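Local coordinates for protein cellulase IBT99 (Metagenomes, PDB 6WBT) that probably hydrolyses 6-phospho-alpha-glucosides as a family 4 glycoside hydrolase, holding NAD and a manganese ion beside the sugar phosphate, at residues L91-K96 with K436-E441; R166-C171 with G363-R368. All blocks are in the same frame, centred on the assembly; numbering follows the deposited sequence.

In the fold
Contact 1 joins helix 90-103 to the C-terminal loop after helix 421-434; contact 2 sits in the nine-stranded mixed sheet, where strands 167-170 and 358-366 flank strand 338-345. Their centres are about 29 Å apart, on opposite sides of the centre of the chain, and their nearest atoms are about 13 Å apart. Along the chain the order is 91-96, 166-171, 363-368, 436-441, the second contact falling wholly between the two ends of the first. The active site links them: R94 reaches the phosphate of glucose 6-phosphate, while C171 binds the manganese and adjoins NAD.

Contact 1. Residues L91-K96 with K436-E441; sequences LKMRVK and KGYWPE. With G6P (6-O-phosphono-alpha-D-glucopyranose), chain F.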
loop_
_atom_site.group_PDB
_atom_site.type_symbol
_atom_site.label_atom_id
_atom_site.label_comp_id
_atom_site.label_asym_id
_atom_site.label_seq_id
_atom_site.Cartn_x
_atom_site.Cartn_y
_atom_site.Cartn_z
ATOM N N LEU A 91 2.415 -8.696 -41.735
ATOM C CA LEU A 91 3.871 -8.739 -41.774
ATOM C C LEU A 91 4.457 -7.577 -42.564
ATOM O O LEU A 91 5.653 -7.296 -42.436
ATOM C CB LEU A 91 4.346 -10.065 -42.369
ATOM C CG LEU A 91 4.044 -11.323 -41.552
ATOM C CD1 LEU A 91 4.545 -12.561 -42.273
ATOM C CD2 LEU A 91 4.662 -11.222 -40.167
ATOM N N LYS A 92 3.640 -6.901 -43.376
ATOM C CA LYS A 92 4.115 -5.733 -44.112
ATOM C C LYS A 92 4.498 -4.603 -43.164
ATOM O O LYS A 92 5.542 -3.963 -43.341
ATOM C CB LYS A 92 3.039 -5.273 -45.096
ATOM C CG LYS A 92 2.974 -3.768 -45.302
ATOM C CD LYS A 92 1.602 -3.351 -45.806
ATOM C CE LYS A 92 1.418 -1.845 -45.734
ATOM N NZ LYS A 92 0.029 -1.442 -46.089
HETATM N N MSE A 93 3.673 -4.345 -42.156
HETATM C CA MSE A 93 3.946 -3.276 -41.204
HETATM C C MSE A 93 5.007 -3.689 -40.191
HETATM O O MSE A 93 5.651 -2.837 -39.578
HETATM C CB MSE A 93 2.664 -2.858 -40.481
HETATM C CG MSE A 93 1.735 -2.003 -41.323
HETATM SE SE MSE A 93 2.628 -0.410 -42.009
HETATM C CE MSE A 93 3.305 0.305 -40.326
ATOM N N ARG A 94 5.188 -4.999 -40.021
ATOM C CA ARG A 94 6.198 -5.481 -39.085
ATOM C C ARG A 94 7.604 -5.166 -39.577
ATOM O O ARG A 94 8.457 -4.728 -38.797
ATOM C CB ARG A 94 6.037 -6.984 -38.856
ATOM C CG ARG A 94 7.103 -7.572 -37.949
ATOM C CD ARG A 94 6.888 -9.053 -37.706
ATOM N NE ARG A 94 7.940 -9.610 -36.862
ATOM C CZ ARG A 94 7.972 -10.868 -36.434
ATOM N NH1 ARG A 94 7.005 -11.710 -36.770
ATOM N NH2 ARG A 94 8.972 -11.281 -35.669
ATOM N N VAL A 95 7.867 -5.381 -40.869
ATOM C CA VAL A 95 9.193 -5.088 -41.403
ATOM C C VAL A 95 9.435 -3.586 -41.446
ATOM O O VAL A 95 10.583 -3.134 -41.380
ATOM C CB VAL A 95 9.375 -5.733 -42.791
ATOM C CG1 VAL A 95 8.992 -7.199 -42.746
ATOM C CG2 VAL A 95 8.562 -4.997 -43.845
ATOM N N LYS A 96 8.369 -2.787 -41.550
ATOM C CA LYS A 96 8.540 -1.340 -41.540
ATOM C C LYS A 96 8.835 -0.826 -40.137
ATOM O O LYS A 96 9.567 0.157 -39.980
ATOM C CB LYS A 96 7.298 -0.657 -42.113
ATOM C CG LYS A 96 7.501 0.815 -42.433
ATOM C CD LYS A 96 8.685 1.007 -43.367
ATOM C CE LYS A 96 8.974 2.479 -43.607
ATOM N NZ LYS A 96 10.185 2.671 -44.452
ATOM N N LYS A 436 -0.056 5.967 -40.412
ATOM C CA LYS A 436 -1.217 6.784 -40.746
ATOM C C LYS A 436 -2.296 5.896 -41.351
ATOM O O LYS A 436 -2.129 5.358 -42.451
ATOM C CB LYS A 436 -0.821 7.908 -41.699
ATOM C CG LYS A 436 -0.356 9.168 -40.985
ATOM C CD LYS A 436 0.431 10.089 -41.901
ATOM C CE LYS A 436 -0.413 10.606 -43.051
ATOM N NZ LYS A 436 0.346 11.586 -43.876
ATOM N N GLY A 437 -3.404 5.738 -40.629
ATOM C CA GLY A 437 -4.456 4.812 -40.980
ATOM C C GLY A 437 -4.626 3.679 -39.993
ATOM O O GLY A 437 -5.712 3.088 -39.926
ATOM N N TYR A 438 -3.585 3.362 -39.226
ATOM C CA TYR A 438 -3.633 2.333 -38.193
ATOM C C TYR A 438 -3.634 2.898 -36.782
ATOM O O TYR A 438 -4.354 2.390 -35.920
ATOM C CB TYR A 438 -2.445 1.375 -38.342
ATOM C CG TYR A 438 -2.496 0.494 -39.569
ATOM C CD1 TYR A 438 -3.416 -0.542 -39.664
ATOM C CD2 TYR A 438 -1.613 0.684 -40.624
ATOM C CE1 TYR A 438 -3.464 -1.356 -40.779
ATOM C CE2 TYR A 438 -1.653 -0.125 -41.745
ATOM C CZ TYR A 438 -2.581 -1.143 -41.816
ATOM O OH TYR A 438 -2.626 -1.953 -42.928
ATOM N N TRP A 439 -2.842 3.934 -36.525
ATOM C CA TRP A 439 -2.737 4.512 -35.197
ATOM C C TRP A 439 -3.897 5.458 -34.911
ATOM O O TRP A 439 -4.517 5.999 -35.831
ATOM C CB TRP A 439 -1.422 5.271 -35.055
ATOM C CG TRP A 439 -0.282 4.444 -34.562
ATOM C CD1 TRP A 439 -0.140 3.092 -34.663
ATOM C CD2 TRP A 439 0.880 4.920 -33.872
ATOM N NE1 TRP A 439 1.043 2.697 -34.087
ATOM C CE2 TRP A 439 1.687 3.801 -33.593
ATOM C CE3 TRP A 439 1.317 6.184 -33.468
ATOM C CZ2 TRP A 439 2.906 3.908 -32.927
ATOM C CZ3 TRP A 439 2.527 6.289 -32.807
ATOM C CH2 TRP A 439 3.307 5.158 -32.543
ATOM N N PRO A 440 -4.214 5.671 -33.636
ATOM C CA PRO A 440 -5.134 6.754 -33.282
ATOM C C PRO A 440 -4.480 8.107 -33.503
ATOM O O PRO A 440 -3.254 8.243 -33.489
ATOM C CB PRO A 440 -5.421 6.512 -31.795
ATOM C CG PRO A 440 -5.003 5.095 -31.537
ATOM C CD PRO A 440 -3.871 4.835 -32.475
ATOM N N GLU A 441 -5.318 9.118 -33.713
ATOM C CA GLU A 441 -4.818 10.476 -33.868
ATOM C C GLU A 441 -4.192 10.955 -32.564
ATOM O O GLU A 441 -4.711 10.693 -31.475
ATOM C CB GLU A 441 -5.949 11.416 -34.285
ATOM C CG GLU A 441 -5.484 12.802 -34.697
ATOM C CD GLU A 441 -6.628 13.792 -34.788
ATOM O OE1 GLU A 441 -7.356 13.952 -33.786
ATOM O OE2 GLU A 441 -6.802 14.405 -35.862
HETATM C C1 G6P F . 7.398 -16.794 -29.495
HETATM C C2 G6P F . 7.028 -15.423 -28.934
HETATM C C3 G6P F . 6.259 -14.600 -29.960
HETATM C C4 G6P F . 7.003 -14.578 -31.290
HETATM C C5 G6P F . 7.291 -16.008 -31.729
HETATM C C6 G6P F . 7.995 -16.076 -33.081
HETATM O O1 G6P F . 6.207 -17.559 -29.710
HETATM O O2 G6P F . 6.227 -15.587 -27.759
HETATM O O3 G6P F . 6.092 -13.264 -29.476
HETATM O O4 G6P F . 6.209 -13.915 -32.280
HETATM O O5 G6P F . 8.093 -16.645 -30.734
HETATM O O6 G6P F . 8.092 -14.783 -33.673
HETATM P P G6P F . 8.485 -14.645 -35.228
HETATM O O1P G6P F . 9.415 -13.458 -35.271
HETATM O O2P G6P F . 7.163 -14.447 -35.931
HETATM O O3P G6P F . 9.152 -15.963 -35.543
#
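The Y438 ring is met obliquely by M93 CG, while the other flat group, the R94 guanidinium, has the phosphorus of glucose 6-phosphate in its plane at one edge. On the ring, CE2 is the atom that touches, 3.9 Å from M93 CG. The heavier end of M93, a selenomethionine, stands farther out: SE is 5.3 Å from the ring centroid and 58° off the ring normal, which makes this an oblique Met-aromatic contact. The first torsion of M93 (chi1 -76°) turns CG beside its own backbone N and brings it to the ring; the bends at chi2 and chi3 then place SE and CE.

K92, one residue earlier on helix 90-103, is laid out straight beyond CG toward the phenol. Its NZ ends 4.2 Å from Y438 OH, too far to count as a hydrogen bond. The helix follows strand 81-84 of the Rossmann-like half, and the loop 436-441 runs on from helix 421-434 beside it. In that loop W439 NE1 is bonded to T118 O, and the W439 ring packs on residues of helices 114-136 and 421-434.

Farther round the same helix, R94 reaches with its guanidinium into the sugar-phosphate pocket. With CG anti to the backbone N and the chain extended as far as NE, it carries NH1 to O2P of glucose 6-phosphate at 2.9 Å in a nearly straight bond (176° at the hydrogen). NH2 also faces O1P, but that distance is too short to trust. R286 and R294 bond the same ligand, consistent with a cationic pocket for the phosphate. L91 adjoins NAD and packs on V290 and I291.

Contact 2. Residues R166-C171 with G363-R368; sequences RIINIC and GYVTDR. With MN (manganese (II) ion), chain E; NAD (nicotinamide-adenine-dinucleotide), chain G.
Strand 167-170 closes the parallel run of the Rossmann-like sheet, and I168 on it meets V365 of strand 358-366 although the two strands are not neighbours. Strand 338-345 runs between them, antiparallel to both, so the CA atoms of I168 and V365 stay 9.4 Å apart. Both side chains point at each other over the intervening strand, and the delta methyl of I168 and a gamma methyl of V365 make a loose apolar touch, CD1 of I168 to CG2 of V365 at 4.4 Å. Helix 321-334 covers this side of the sheet, with V328 against I168 and L332 against V365.

At the start of strand 167-170, R166 brings NH1 to 4.4 Å from D367 O, near the guanidinium plane but too far to bond; its NH2 is bonded to Y142 O, and W143 gives it a cation-pi partner. Where strand 358-366 gives out, T366 forms an ST turn: its OG1 accepts from R368 N at 3.0 Å and also lies over one face of the R368 guanidinium. Y364, on the same strand, stacks on Y364 of the second subunit.

C171 precedes the turn that leads into helix 173-184 and sets SG anti to its backbone N (chi1 174°). From there SG binds the manganese at 2.4 Å; NAD O7N, of the nicotinamide, is a second ligand, 2.2 Å from the manganese, and H201 is another.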
loop_
_atom_site.group_PDB
_atom_site.type_symbol
_atom_site.label_atom_id
_atom_site.label_comp_id
_atom_site.label_asym_id
_atom_site.label_seq_id
_atom_site.Cartn_x
_atom_site.Cartn_y
_atom_site.Cartn_z
ATOM N N ARG A 166 -14.672 -11.124 -20.865
ATOM C CA ARG A 166 -14.335 -12.516 -20.570
ATOM C C ARG A 166 -13.194 -12.926 -21.495
ATOM O O ARG A 166 -13.364 -13.661 -22.471
ATOM C CB ARG A 166 -15.559 -13.411 -20.729
ATOM C CG ARG A 166 -16.833 -12.803 -20.158
ATOM C CD ARG A 166 -18.010 -13.767 -20.204
ATOM N NE ARG A 166 -18.052 -14.647 -19.040
ATOM C CZ ARG A 166 -17.679 -15.923 -19.052
ATOM N NH1 ARG A 166 -17.751 -16.647 -17.943
ATOM N NH2 ARG A 166 -17.240 -16.477 -20.173
ATOM N N ILE A 167 -12.002 -12.426 -21.175
ATOM C CA ILE A 167 -10.817 -12.606 -22.000
ATOM C C ILE A 167 -9.672 -13.088 -21.120
ATOM O O ILE A 167 -9.571 -12.728 -19.943
ATOM C CB ILE A 167 -10.441 -11.299 -22.739
ATOM C CG1 ILE A 167 -9.264 -11.520 -23.694
ATOM C CG2 ILE A 167 -10.133 -10.185 -21.747
ATOM C CD1 ILE A 167 -8.837 -10.271 -24.434
ATOM N N ILE A 168 -8.813 -13.927 -21.696
ATOM C CA ILE A 168 -7.616 -14.419 -21.024
ATOM C C ILE A 168 -6.447 -14.291 -21.992
ATOM O O ILE A 168 -6.445 -14.916 -23.060
ATOM C CB ILE A 168 -7.774 -15.871 -20.539
ATOM C CG1 ILE A 168 -6.409 -16.474 -20.195
ATOM C CG2 ILE A 168 -8.520 -16.715 -21.567
ATOM C CD1 ILE A 168 -6.482 -17.886 -19.663
ATOM N N ASN A 169 -5.461 -13.478 -21.624
ATOM C CA ASN A 169 -4.288 -13.233 -22.451
ATOM C C ASN A 169 -3.157 -14.156 -22.017
ATOM O O ASN A 169 -2.805 -14.196 -20.833
ATOM C CB ASN A 169 -3.854 -11.771 -22.353
ATOM C CG ASN A 169 -4.988 -10.806 -22.642
ATOM O OD1 ASN A 169 -5.240 -10.453 -23.793
ATOM N ND2 ASN A 169 -5.680 -10.376 -21.593
ATOM N N ILE A 170 -2.591 -14.889 -22.974
ATOM C CA ILE A 170 -1.560 -15.880 -22.706
ATOM C C ILE A 170 -0.381 -15.639 -23.643
ATOM O O ILE A 170 -0.408 -14.755 -24.499
ATOM C CB ILE A 170 -2.087 -17.323 -22.850
ATOM C CG1 ILE A 170 -2.639 -17.549 -24.259
ATOM C CG2 ILE A 170 -3.149 -17.613 -21.800
ATOM C CD1 ILE A 170 -3.084 -18.971 -24.518
ATOM N N CYS A 171 0.661 -16.449 -23.470
ATOM C CA CYS A 171 1.869 -16.359 -24.279
ATOM C C CYS A 171 2.580 -17.703 -24.236
ATOM O O CYS A 171 2.565 -18.392 -23.213
ATOM C CB CYS A 171 2.798 -15.249 -23.776
ATOM S SG CYS A 171 4.402 -15.177 -24.604
ATOM N N GLY A 363 -1.446 -19.262 -12.747
ATOM C CA GLY A 363 -2.817 -19.246 -12.273
ATOM C C GLY A 363 -3.539 -20.506 -12.696
ATOM O O GLY A 363 -3.140 -21.190 -13.644
ATOM N N TYR A 364 -4.616 -20.807 -11.976
ATOM C CA TYR A 364 -5.424 -21.994 -12.226
ATOM C C TYR A 364 -6.606 -21.616 -13.110
ATOM O O TYR A 364 -7.460 -20.818 -12.706
ATOM C CB TYR A 364 -5.901 -22.613 -10.912
ATOM C CG TYR A 364 -4.782 -23.200 -10.078
ATOM C CD1 TYR A 364 -3.996 -22.390 -9.265
ATOM C CD2 TYR A 364 -4.508 -24.560 -10.105
ATOM C CE1 TYR A 364 -2.971 -22.922 -8.504
ATOM C CE2 TYR A 364 -3.486 -25.100 -9.347
ATOM C CZ TYR A 364 -2.721 -24.276 -8.549
ATOM O OH TYR A 364 -1.703 -24.808 -7.792
ATOM N N VAL A 365 -6.650 -22.185 -14.312
ATOM C CA VAL A 365 -7.688 -21.863 -15.287
ATOM C C VAL A 365 -8.963 -22.609 -14.906
ATOM O O VAL A 365 -9.022 -23.838 -14.981
ATOM C CB VAL A 365 -7.247 -22.215 -16.712
ATOM C CG1 VAL A 365 -8.387 -21.980 -17.691
ATOM C CG2 VAL A 365 -6.025 -21.399 -17.105
ATOM N N THR A 366 -9.984 -21.865 -14.498
ATOM C CA THR A 366 -11.290 -22.410 -14.168
ATOM C C THR A 366 -12.290 -22.036 -15.254
ATOM O O THR A 366 -12.009 -21.227 -16.140
ATOM C CB THR A 366 -11.772 -21.894 -12.807
ATOM O OG1 THR A 366 -12.282 -20.563 -12.954
ATOM C CG2 THR A 366 -10.624 -21.876 -11.810
ATOM N N ASP A 367 -13.482 -22.631 -15.172
ATOM C CA ASP A 367 -14.541 -22.264 -16.106
ATOM C C ASP A 367 -15.106 -20.876 -15.834
ATOM O O ASP A 367 -15.960 -20.414 -16.601
ATOM C CB ASP A 367 -15.669 -23.297 -16.068
ATOM C CG ASP A 367 -16.431 -23.283 -14.759
ATOM O OD1 ASP A 367 -15.791 -23.410 -13.694
ATOM O OD2 ASP A 367 -17.671 -23.136 -14.796
ATOM N N ARG A 368 -14.656 -20.209 -14.771
ATOM C CA ARG A 368 -15.086 -18.860 -14.440
ATOM C C ARG A 368 -14.024 -17.810 -14.730
ATOM O O ARG A 368 -14.306 -16.614 -14.601
ATOM C CB ARG A 368 -15.478 -18.783 -12.957
ATOM C CG ARG A 368 -16.292 -19.968 -12.464
ATOM C CD ARG A 368 -16.383 -19.974 -10.947
ATOM N NE ARG A 368 -15.061 -20.005 -10.326
ATOM C CZ ARG A 368 -14.395 -21.121 -10.043
ATOM N NH1 ARG A 368 -14.926 -22.303 -10.323
ATOM N NH2 ARG A 368 -13.197 -21.054 -9.478
HETATM MN MN MN E . 4.644 -13.879 -26.635
HETATM P PA NAD G . 0.003 -13.116 -40.114
HETATM O O1A NAD G . 0.316 -11.714 -40.515
HETATM O O2A NAD G . 0.573 -14.225 -40.936
HETATM O O5B NAD G . -1.592 -13.285 -40.020
HETATM C C5B NAD G . -2.356 -12.387 -39.169
HETATM C C4B NAD G . -3.795 -12.373 -39.625
HETATM O O4B NAD G . -4.556 -11.433 -38.820
HETATM C C3B NAD G . -4.037 -11.955 -41.085
HETATM O O3B NAD G . -4.904 -12.891 -41.712
HETATM C C2B NAD G . -4.732 -10.596 -40.943
HETATM O O2B NAD G . -5.532 -10.238 -42.049
HETATM C C1B NAD G . -5.512 -10.830 -39.658
HETATM N N9A NAD G . -6.008 -9.612 -39.028
HETATM C C8A NAD G . -5.377 -8.395 -38.981
HETATM N N7A NAD G . -6.065 -7.473 -38.354
HETATM C C5A NAD G . -7.231 -8.117 -37.970
HETATM C C6A NAD G . -8.370 -7.673 -37.270
HETATM N N6A NAD G . -8.523 -6.431 -36.821
HETATM N N1A NAD G . -9.361 -8.571 -37.056
HETATM C C2A NAD G . -9.201 -9.820 -37.513
HETATM N N3A NAD G . -8.178 -10.347 -38.180
HETATM C C4A NAD G . -7.211 -9.437 -38.382
HETATM O O3 NAD G . 0.447 -13.332 -38.589
HETATM P PN NAD G . 1.210 -14.531 -37.844
HETATM O O1N NAD G . 0.510 -15.814 -38.148
HETATM O O2N NAD G . 2.671 -14.430 -38.133
HETATM O O5D NAD G . 0.943 -14.131 -36.316
HETATM C C5D NAD G . -0.430 -13.921 -35.903
HETATM C C4D NAD G . -0.445 -13.303 -34.527
HETATM O O4D NAD G . -0.020 -14.289 -33.560
HETATM C C3D NAD G . 0.498 -12.109 -34.321
HETATM O O3D NAD G . -0.182 -11.076 -33.620
HETATM C C2D NAD G . 1.593 -12.740 -33.456
HETATM O O2D NAD G . 2.392 -11.813 -32.739
HETATM C C1D NAD G . 0.749 -13.639 -32.562
HETATM N N1N NAD G . 1.564 -14.656 -31.842
HETATM C C2N NAD G . 1.795 -14.517 -30.499
HETATM C C3N NAD G . 2.574 -15.438 -29.816
HETATM C C7N NAD G . 2.742 -15.258 -28.329
HETATM O O7N NAD G . 3.810 -15.555 -27.801
HETATM N N7N NAD G . 1.699 -14.812 -27.642
HETATM C C4N NAD G . 3.147 -16.492 -30.520
HETATM C C5N NAD G . 2.878 -16.641 -31.864
HETATM C C6N NAD G . 2.083 -15.716 -32.505
#